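Side-chain contacts in branched-chain alpha-ketoacid decarboxylase (Lactococcus lactis, PDB 2VBF), which probably decarboxylates branched-chain and aromatic alpha-keto acids to aldehydes, using thiamine diphosphate and magnesium: residues A[380-385]-A[475-480]; A[400-405]-A[481-486]. All blocks are in the same frame, centred on the assembly; numbering follows the deposited sequence. Where two conformers were deposited one is given.

Interaction 1: A[380-385]-A[475-480]. With MG (magnesium ion), chain E; TPP (thiamine diphosphate), chain F.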
loop_
_atom_site.group_PDB
_atom_site.type_symbol
_atom_site.label_atom_id
_atom_site.label_comp_id
_atom_site.label_asym_id
_atom_site.label_seq_id
_atom_site.Cartn_x
_atom_site.Cartn_y
_atom_site.Cartn_z
ATOM N N ASP A 380 -2.628 -0.748 32.204
ATOM C CA ASP A 380 -2.499 0.456 33.037
ATOM C C ASP A 380 -1.124 0.569 33.708
ATOM O O ASP A 380 -0.512 1.640 33.703
ATOM C CB ASP A 380 -3.629 0.524 34.064
ATOM C CG ASP A 380 -4.981 0.792 33.422
ATOM O OD1 ASP A 380 -5.029 1.448 32.353
ATOM O OD2 ASP A 380 -6.001 0.343 33.981
ATOM N N ARG A 381 -0.631 -0.543 34.254
ATOM C CA ARG A 381 0.703 -0.578 34.857
ATOM C C ARG A 381 1.823 -0.392 33.837
ATOM O O ARG A 381 2.842 0.232 34.138
ATOM C CB ARG A 381 0.907 -1.888 35.635
ATOM C CG ARG A 381 -0.035 -2.040 36.825
ATOM C CD ARG A 381 0.420 -1.208 38.022
ATOM N NE ARG A 381 1.662 -1.725 38.590
ATOM C CZ ARG A 381 2.326 -1.158 39.590
ATOM N NH1 ARG A 381 1.887 -0.032 40.134
ATOM N NH2 ARG A 381 3.443 -1.715 40.032
ATOM N N LEU A 382 1.640 -0.941 32.631
ATOM C CA LEU A 382 2.612 -0.771 31.564
ATOM C C LEU A 382 2.882 0.710 31.315
ATOM O O LEU A 382 4.043 1.125 31.252
ATOM C CB LEU A 382 2.139 -1.438 30.264
ATOM C CG LEU A 382 2.964 -1.172 28.999
ATOM C CD1 LEU A 382 4.423 -1.593 29.133
ATOM C CD2 LEU A 382 2.347 -1.879 27.787
ATOM N N TRP A 383 1.820 1.506 31.169
ATOM C CA TRP A 383 2.016 2.922 30.789
ATOM C C TRP A 383 2.557 3.734 31.966
ATOM O O TRP A 383 3.295 4.688 31.757
ATOM C CB TRP A 383 0.762 3.530 30.143
ATOM C CG TRP A 383 0.345 2.677 28.999
ATOM C CD1 TRP A 383 -0.784 1.932 28.914
ATOM C CD2 TRP A 383 1.124 2.365 27.836
ATOM N NE1 TRP A 383 -0.785 1.205 27.747
ATOM C CE2 TRP A 383 0.375 1.451 27.068
ATOM C CE3 TRP A 383 2.376 2.781 27.359
ATOM C CZ2 TRP A 383 0.828 0.950 25.851
ATOM C CZ3 TRP A 383 2.829 2.279 26.140
ATOM C CH2 TRP A 383 2.052 1.376 25.401
ATOM N N GLN A 384 2.205 3.334 33.190
ATOM C CA GLN A 384 2.805 3.923 34.401
ATOM C C GLN A 384 4.313 3.679 34.394
ATOM O O GLN A 384 5.111 4.587 34.668
ATOM C CB GLN A 384 2.175 3.317 35.660
ATOM C CG GLN A 384 2.539 4.039 36.962
ATOM C CD GLN A 384 2.161 3.255 38.202
ATOM O OE1 GLN A 384 1.385 2.305 38.137
ATOM N NE2 GLN A 384 2.727 3.640 39.341
ATOM N N ALA A 385 4.705 2.450 34.067
ATOM C CA ALA A 385 6.110 2.080 33.965
ATOM C C ALA A 385 6.848 2.869 32.882
ATOM O O ALA A 385 7.947 3.364 33.118
ATOM C CB ALA A 385 6.248 0.585 33.715
ATOM N N PHE A 475 8.899 -1.987 21.246
ATOM C CA PHE A 475 8.008 -2.814 22.065
ATOM C C PHE A 475 6.832 -3.271 21.215
ATOM O O PHE A 475 6.071 -2.439 20.720
ATOM C CB PHE A 475 7.471 -2.042 23.265
ATOM C CG PHE A 475 8.521 -1.631 24.246
ATOM C CD1 PHE A 475 8.949 -2.515 25.233
ATOM C CD2 PHE A 475 9.075 -0.368 24.190
ATOM C CE1 PHE A 475 9.913 -2.133 26.147
ATOM C CE2 PHE A 475 10.051 0.023 25.096
ATOM C CZ PHE A 475 10.469 -0.856 26.079
ATOM N N ILE A 476 6.685 -4.583 21.060
ATOM C CA ILE A 476 5.579 -5.175 20.285
ATOM C C ILE A 476 4.555 -5.714 21.285
ATOM O O ILE A 476 4.871 -6.613 22.080
ATOM C CB ILE A 476 6.053 -6.317 19.344
ATOM C CG1 ILE A 476 7.144 -5.837 18.374
ATOM C CG2 ILE A 476 4.860 -6.900 18.566
ATOM C CD1 ILE A 476 8.535 -5.762 18.949
ATOM N N ILE A 477 3.336 -5.170 21.257
ATOM C CA ILE A 477 2.298 -5.608 22.184
ATOM C C ILE A 477 1.547 -6.811 21.613
ATOM O O ILE A 477 0.648 -6.678 20.807
ATOM C CB ILE A 477 1.331 -4.489 22.576
ATOM C CG1 ILE A 477 2.115 -3.318 23.190
ATOM C CG2 ILE A 477 0.287 -5.016 23.537
ATOM C CD1 ILE A 477 1.262 -2.179 23.682
ATOM N N ASN A 478 1.949 -7.997 22.055
ATOM C CA ASN A 478 1.285 -9.208 21.636
ATOM C C ASN A 478 0.119 -9.469 22.586
ATOM O O ASN A 478 0.314 -9.999 23.690
ATOM C CB ASN A 478 2.268 -10.378 21.619
ATOM C CG ASN A 478 1.592 -11.695 21.291
ATOM O OD1 ASN A 478 0.363 -11.767 21.179
ATOM N ND2 ASN A 478 2.384 -12.743 21.150
ATOM N N ASN A 479 -1.081 -9.086 22.160
ATOM C CA ASN A 479 -2.314 -9.391 22.891
ATOM C C ASN A 479 -3.265 -10.259 22.050
ATOM O O ASN A 479 -4.484 -10.209 22.224
ATOM C CB ASN A 479 -2.999 -8.134 23.428
ATOM C CG ASN A 479 -3.221 -7.112 22.361
ATOM O OD1 ASN A 479 -3.152 -7.439 21.183
ATOM N ND2 ASN A 479 -3.446 -5.873 22.749
ATOM N N ASP A 480 -2.682 -11.053 21.159
ATOM C CA ASP A 480 -3.421 -12.047 20.395
ATOM C C ASP A 480 -4.553 -11.411 19.575
ATOM O O ASP A 480 -5.691 -11.900 19.586
ATOM C CB ASP A 480 -3.964 -13.117 21.358
ATOM C CG ASP A 480 -4.463 -14.368 20.647
ATOM O OD1 ASP A 480 -3.995 -14.671 19.514
ATOM O OD2 ASP A 480 -5.335 -15.036 21.241
HETATM MG MG MG E . -3.044 -6.365 19.337
HETATM N "N1'" TPP F . -6.448 -0.607 8.415
HETATM C "C2'" TPP F . -5.648 0.505 8.446
HETATM C CM2 TPP F . -4.639 0.708 7.351
HETATM N "N3'" TPP F . -5.796 1.411 9.467
HETATM C "C4'" TPP F . -6.737 1.220 10.456
HETATM N "N4'" TPP F . -6.853 2.123 11.401
HETATM C "C5'" TPP F . -7.541 0.074 10.446
HETATM C "C6'" TPP F . -7.394 -0.842 9.413
HETATM C "C7'" TPP F . -8.559 -0.186 11.533
HETATM N N3 TPP F . -7.936 -0.455 12.825
HETATM C C2 TPP F . -7.725 0.456 13.844
HETATM S S1 TPP F . -7.018 -0.119 15.180
HETATM C C5 TPP F . -6.988 -1.601 14.521
HETATM C C4 TPP F . -7.518 -1.682 13.233
HETATM C CM4 TPP F . -7.611 -2.937 12.410
HETATM C C6 TPP F . -6.423 -2.733 15.356
HETATM C C7 TPP F . -4.973 -2.550 15.778
HETATM O O7 TPP F . -4.632 -3.703 16.509
HETATM P PA TPP F . -3.240 -3.834 17.276
HETATM O O1A TPP F . -2.116 -3.201 16.488
HETATM O O2A TPP F . -2.997 -5.309 17.538
HETATM O O3A TPP F . -3.478 -2.928 18.594
HETATM P PB TPP F . -4.094 -3.387 20.025
HETATM O O1B TPP F . -5.316 -2.539 20.238
HETATM O O2B TPP F . -3.043 -3.036 21.039
HETATM O O3B TPP F . -4.395 -4.860 20.026
HETATM O O HOH W 1 -1.523 -5.175 20.207
#
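I477 and W383 reach for each other from opposite directions, and the methyl CD1 at the end of the isoleucine settles obliquely against the six-membered part of the indole, 3.8 Å from W383 CZ2. With I477 CG1 anti to the carbonyl carbon and CD1 extended beyond it (chi2 -177°), the branch leaves strand 473-478 and bridges the gap to helix 379-389. L382 points toward the strand from the same helix, and its CD2 lies 4.3 Å from I477 CD1. L382 CD2 also lies over one face of the W383 ring, toward its rim, so leucine and indole pack as one apolar surface. The ring is further steadied by Q379, whose OE1 is hydrogen-bonded to W383 NE1, and by F449, which meets it edge-to-face. From I477 O onward the strand turns polar: the magnesium-bound water lies 2.7 Å from I477 O and can donate to it, though it has other acceptors in reach. N479 OD1 binds magnesium itself at 2.1 Å, while N479 ND2 donates to O3B of thiamine diphosphate at 3.1 Å and more weakly to O2B. An Asx turn spans N479, N478 OD1 accepting from D480 N at 3.1 Å. The chemistry is thus divided: the strand meets the helix through a small apolar contact without hydrogen bonds, while its end, with the residue after it, presents oxygen and amide to the metal and diphosphate.

Interaction 2: A[400-405]-A[481-486]. With MG (magnesium ion), chain E; TPP (thiamine diphosphate), chain F.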
loop_
_atom_site.group_PDB
_atom_site.type_symbol
_atom_site.label_atom_id
_atom_site.label_comp_id
_atom_site.label_asym_id
_atom_site.label_seq_id
_atom_site.Cartn_x
_atom_site.Cartn_y
_atom_site.Cartn_z
ATOM N N GLN A 400 -1.893 3.435 16.740
ATOM C CA GLN A 400 -3.333 3.310 16.997
ATOM C C GLN A 400 -3.630 1.915 17.565
ATOM O O GLN A 400 -3.126 0.912 17.064
ATOM C CB GLN A 400 -4.136 3.570 15.713
ATOM C CG GLN A 400 -3.995 5.004 15.175
ATOM C CD GLN A 400 -4.371 6.046 16.213
ATOM O OE1 GLN A 400 -5.540 6.173 16.594
ATOM N NE2 GLN A 400 -3.379 6.803 16.684
ATOM N N GLY A 401 -4.446 1.892 18.617
ATOM C CA GLY A 401 -4.621 0.714 19.451
ATOM C C GLY A 401 -4.312 1.033 20.896
ATOM O O GLY A 401 -4.246 2.198 21.299
ATOM N N THR A 402 -4.129 -0.010 21.703
ATOM C CA THR A 402 -3.849 0.208 23.126
ATOM C C THR A 402 -2.625 1.103 23.312
ATOM O O THR A 402 -2.598 1.905 24.238
ATOM C CB THR A 402 -3.694 -1.117 23.912
ATOM O OG1 THR A 402 -2.549 -1.848 23.457
ATOM C CG2 THR A 402 -4.956 -1.963 23.780
ATOM N N SER A 403 -1.631 0.964 22.438
ATOM C CA SER A 403 -0.386 1.757 22.551
ATOM C C SER A 403 -0.637 3.273 22.510
ATOM O O SER A 403 -0.202 4.009 23.403
ATOM C CB SER A 403 0.613 1.367 21.469
ATOM O OG SER A 403 1.108 0.052 21.629
ATOM N N PHE A 404 -1.344 3.748 21.486
ATOM C CA PHE A 404 -1.621 5.185 21.393
ATOM C C PHE A 404 -2.410 5.671 22.594
ATOM O O PHE A 404 -2.048 6.676 23.201
ATOM C CB PHE A 404 -2.371 5.556 20.111
ATOM C CG PHE A 404 -2.677 7.024 20.013
ATOM C CD1 PHE A 404 -1.707 7.907 19.605
ATOM C CD2 PHE A 404 -3.919 7.521 20.381
ATOM C CE1 PHE A 404 -1.972 9.262 19.522
ATOM C CE2 PHE A 404 -4.198 8.870 20.293
ATOM C CZ PHE A 404 -3.216 9.748 19.879
ATOM N N PHE A 405 -3.484 4.975 22.945
ATOM C CA PHE A 405 -4.340 5.456 24.029
ATOM C C PHE A 405 -3.670 5.396 25.405
ATOM O O PHE A 405 -3.886 6.279 26.229
ATOM C CB PHE A 405 -5.702 4.780 23.977
ATOM C CG PHE A 405 -6.485 5.183 22.768
ATOM C CD1 PHE A 405 -6.968 6.484 22.652
ATOM C CD2 PHE A 405 -6.682 4.302 21.720
ATOM C CE1 PHE A 405 -7.670 6.889 21.515
ATOM C CE2 PHE A 405 -7.388 4.695 20.586
ATOM C CZ PHE A 405 -7.875 5.994 20.480
ATOM N N GLY A 481 -4.222 -10.347 18.829
ATOM C CA GLY A 481 -5.165 -9.703 17.893
ATOM C C GLY A 481 -5.445 -8.218 18.099
ATOM O O GLY A 481 -4.638 -7.496 18.704
ATOM N N TYR A 482 -6.615 -7.784 17.624
ATOM C CA TYR A 482 -6.967 -6.365 17.525
ATOM C C TYR A 482 -7.794 -5.945 18.732
ATOM O O TYR A 482 -9.036 -5.909 18.680
ATOM C CB TYR A 482 -7.777 -6.056 16.256
ATOM C CG TYR A 482 -7.192 -6.398 14.891
ATOM C CD1 TYR A 482 -5.851 -6.190 14.576
ATOM C CD2 TYR A 482 -8.023 -6.881 13.888
ATOM C CE1 TYR A 482 -5.364 -6.447 13.291
ATOM C CE2 TYR A 482 -7.544 -7.156 12.608
ATOM C CZ TYR A 482 -6.209 -6.952 12.315
ATOM O OH TYR A 482 -5.720 -7.221 11.053
ATOM N N THR A 483 -7.120 -5.623 19.829
ATOM C CA THR A 483 -7.812 -5.322 21.086
ATOM C C THR A 483 -8.641 -4.048 20.998
ATOM O O THR A 483 -9.764 -4.015 21.476
ATOM C CB THR A 483 -6.827 -5.299 22.279
ATOM O OG1 THR A 483 -6.469 -6.649 22.609
ATOM C CG2 THR A 483 -7.449 -4.628 23.509
ATOM N N VAL A 484 -8.111 -2.994 20.382
ATOM C CA VAL A 484 -8.915 -1.784 20.194
ATOM C C VAL A 484 -10.212 -2.091 19.432
ATOM O O VAL A 484 -11.273 -1.582 19.790
ATOM C CB VAL A 484 -8.138 -0.638 19.514
ATOM C CG1 VAL A 484 -7.455 -1.115 18.261
ATOM C CG2 VAL A 484 -9.061 0.562 19.230
ATOM N N GLU A 485 -10.136 -2.954 18.418
ATOM C CA GLU A 485 -11.338 -3.337 17.664
ATOM C C GLU A 485 -12.316 -4.130 18.530
ATOM O O GLU A 485 -13.536 -3.891 18.486
ATOM C CB GLU A 485 -10.976 -4.130 16.408
ATOM C CG GLU A 485 -10.046 -3.393 15.419
ATOM C CD GLU A 485 -10.676 -2.167 14.782
ATOM O OE1 GLU A 485 -11.055 -2.252 13.591
ATOM O OE2 GLU A 485 -10.774 -1.115 15.460
ATOM N N ARG A 486 -11.787 -5.050 19.338
ATOM C CA ARG A 486 -12.612 -5.835 20.269
ATOM C C ARG A 486 -13.375 -4.930 21.235
ATOM O O ARG A 486 -14.513 -5.216 21.594
ATOM C CB ARG A 486 -11.746 -6.795 21.079
ATOM C CG ARG A 486 -11.039 -7.876 20.276
ATOM C CD ARG A 486 -10.261 -8.778 21.222
ATOM N NE ARG A 486 -9.276 -9.628 20.561
ATOM C CZ ARG A 486 -9.557 -10.779 19.962
ATOM N NH1 ARG A 486 -10.809 -11.223 19.918
ATOM N NH2 ARG A 486 -8.584 -11.490 19.407
HETATM MG MG MG E . -3.044 -6.365 19.337
HETATM N "N1'" TPP F . -6.448 -0.607 8.415
HETATM C "C2'" TPP F . -5.648 0.505 8.446
HETATM C CM2 TPP F . -4.639 0.708 7.351
HETATM N "N3'" TPP F . -5.796 1.411 9.467
HETATM C "C4'" TPP F . -6.737 1.220 10.456
HETATM N "N4'" TPP F . -6.853 2.123 11.401
HETATM C "C5'" TPP F . -7.541 0.074 10.446
HETATM C "C6'" TPP F . -7.394 -0.842 9.413
HETATM C "C7'" TPP F . -8.559 -0.186 11.533
HETATM N N3 TPP F . -7.936 -0.455 12.825
HETATM C C2 TPP F . -7.725 0.456 13.844
HETATM S S1 TPP F . -7.018 -0.119 15.180
HETATM C C5 TPP F . -6.988 -1.601 14.521
HETATM C C4 TPP F . -7.518 -1.682 13.233
HETATM C CM4 TPP F . -7.611 -2.937 12.410
HETATM C C6 TPP F . -6.423 -2.733 15.356
HETATM C C7 TPP F . -4.973 -2.550 15.778
HETATM O O7 TPP F . -4.632 -3.703 16.509
HETATM P PA TPP F . -3.240 -3.834 17.276
HETATM O O1A TPP F . -2.116 -3.201 16.488
HETATM O O2A TPP F . -2.997 -5.309 17.538
HETATM O O3A TPP F . -3.478 -2.928 18.594
HETATM P PB TPP F . -4.094 -3.387 20.025
HETATM O O1B TPP F . -5.316 -2.539 20.238
HETATM O O2B TPP F . -3.043 -3.036 21.039
HETATM O O3B TPP F . -4.395 -4.860 20.026
HETATM O O HOH W 1 -1.523 -5.175 20.207
#
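V484 leans on the bare backbone of G401, its CG1 3.6 Å from G401 CA, and the side chain can be followed outward from there. V484 CB lies 3.5 Å from O1B of thiamine diphosphate. Set between the backbone N and the carbonyl carbon (chi1 50°), V484 CG1 passes the same oxygen and lies 3.3 Å from S1 of thiamine diphosphate, the thiazolium sulfur. L558 of helix 556-568 also packs on this valine. A CB on G401 would run into the bridging oxygen O3A. The neighbouring threonines touch by their methyls, T402 CG2 to T483 CG2 at 3.7 Å. Each segment grips the terminal phosphate with the start of a helix. T402 OG1 donates to O2B at 2.7 Å, and T402 N divides between O2B and O1B. T483 N donates to O3B at 2.8 Å. V484 N donates to O1B at 2.8 Å. G481 O adds a ligand to magnesium. Further along, E485 bends at chi2 (-66°) to lay its carboxylate over the thiazolium ring, and Y482 turns a ring face to the methyl CM4. An alanine at E485 lacks the CG and carboxylate that lie against the thiazolium, which is likely to leave a gap over that ring face and its positive charge without this neighbouring anion. Two helix N-termini and a metal thus share the diphosphate's negative charge, which is likely to favour its binding, while the E485 carboxylate would probably complement the positive thiazolium and V484 CG1 packs at its sulfur.

In the fold
Along the chain the segments alternate: 380-385, 400-405, 475-480, 481-486, so the two contacts interlock, their centres about 11 Å apart. Helix 379-389 leads through strand 394-398 to helix 402-407, and strand 473-478 runs on to helix 483-488. Both strands belong to the parallel six-stranded sheet of the C-terminal cofactor-binding part, separated by strand 445-451. The contacts also touch directly: I477 and W383 of interaction 1 pack on S403 of interaction 2, and D480 O probably accepts a hydrogen bond from R486 NH2. Interaction 1 thus joins helix 379-389 to the strand that ends at the metal site, and interaction 2 brings two helix starts to the diphosphate; together they supply two of the three protein ligands of magnesium, D452 being the third.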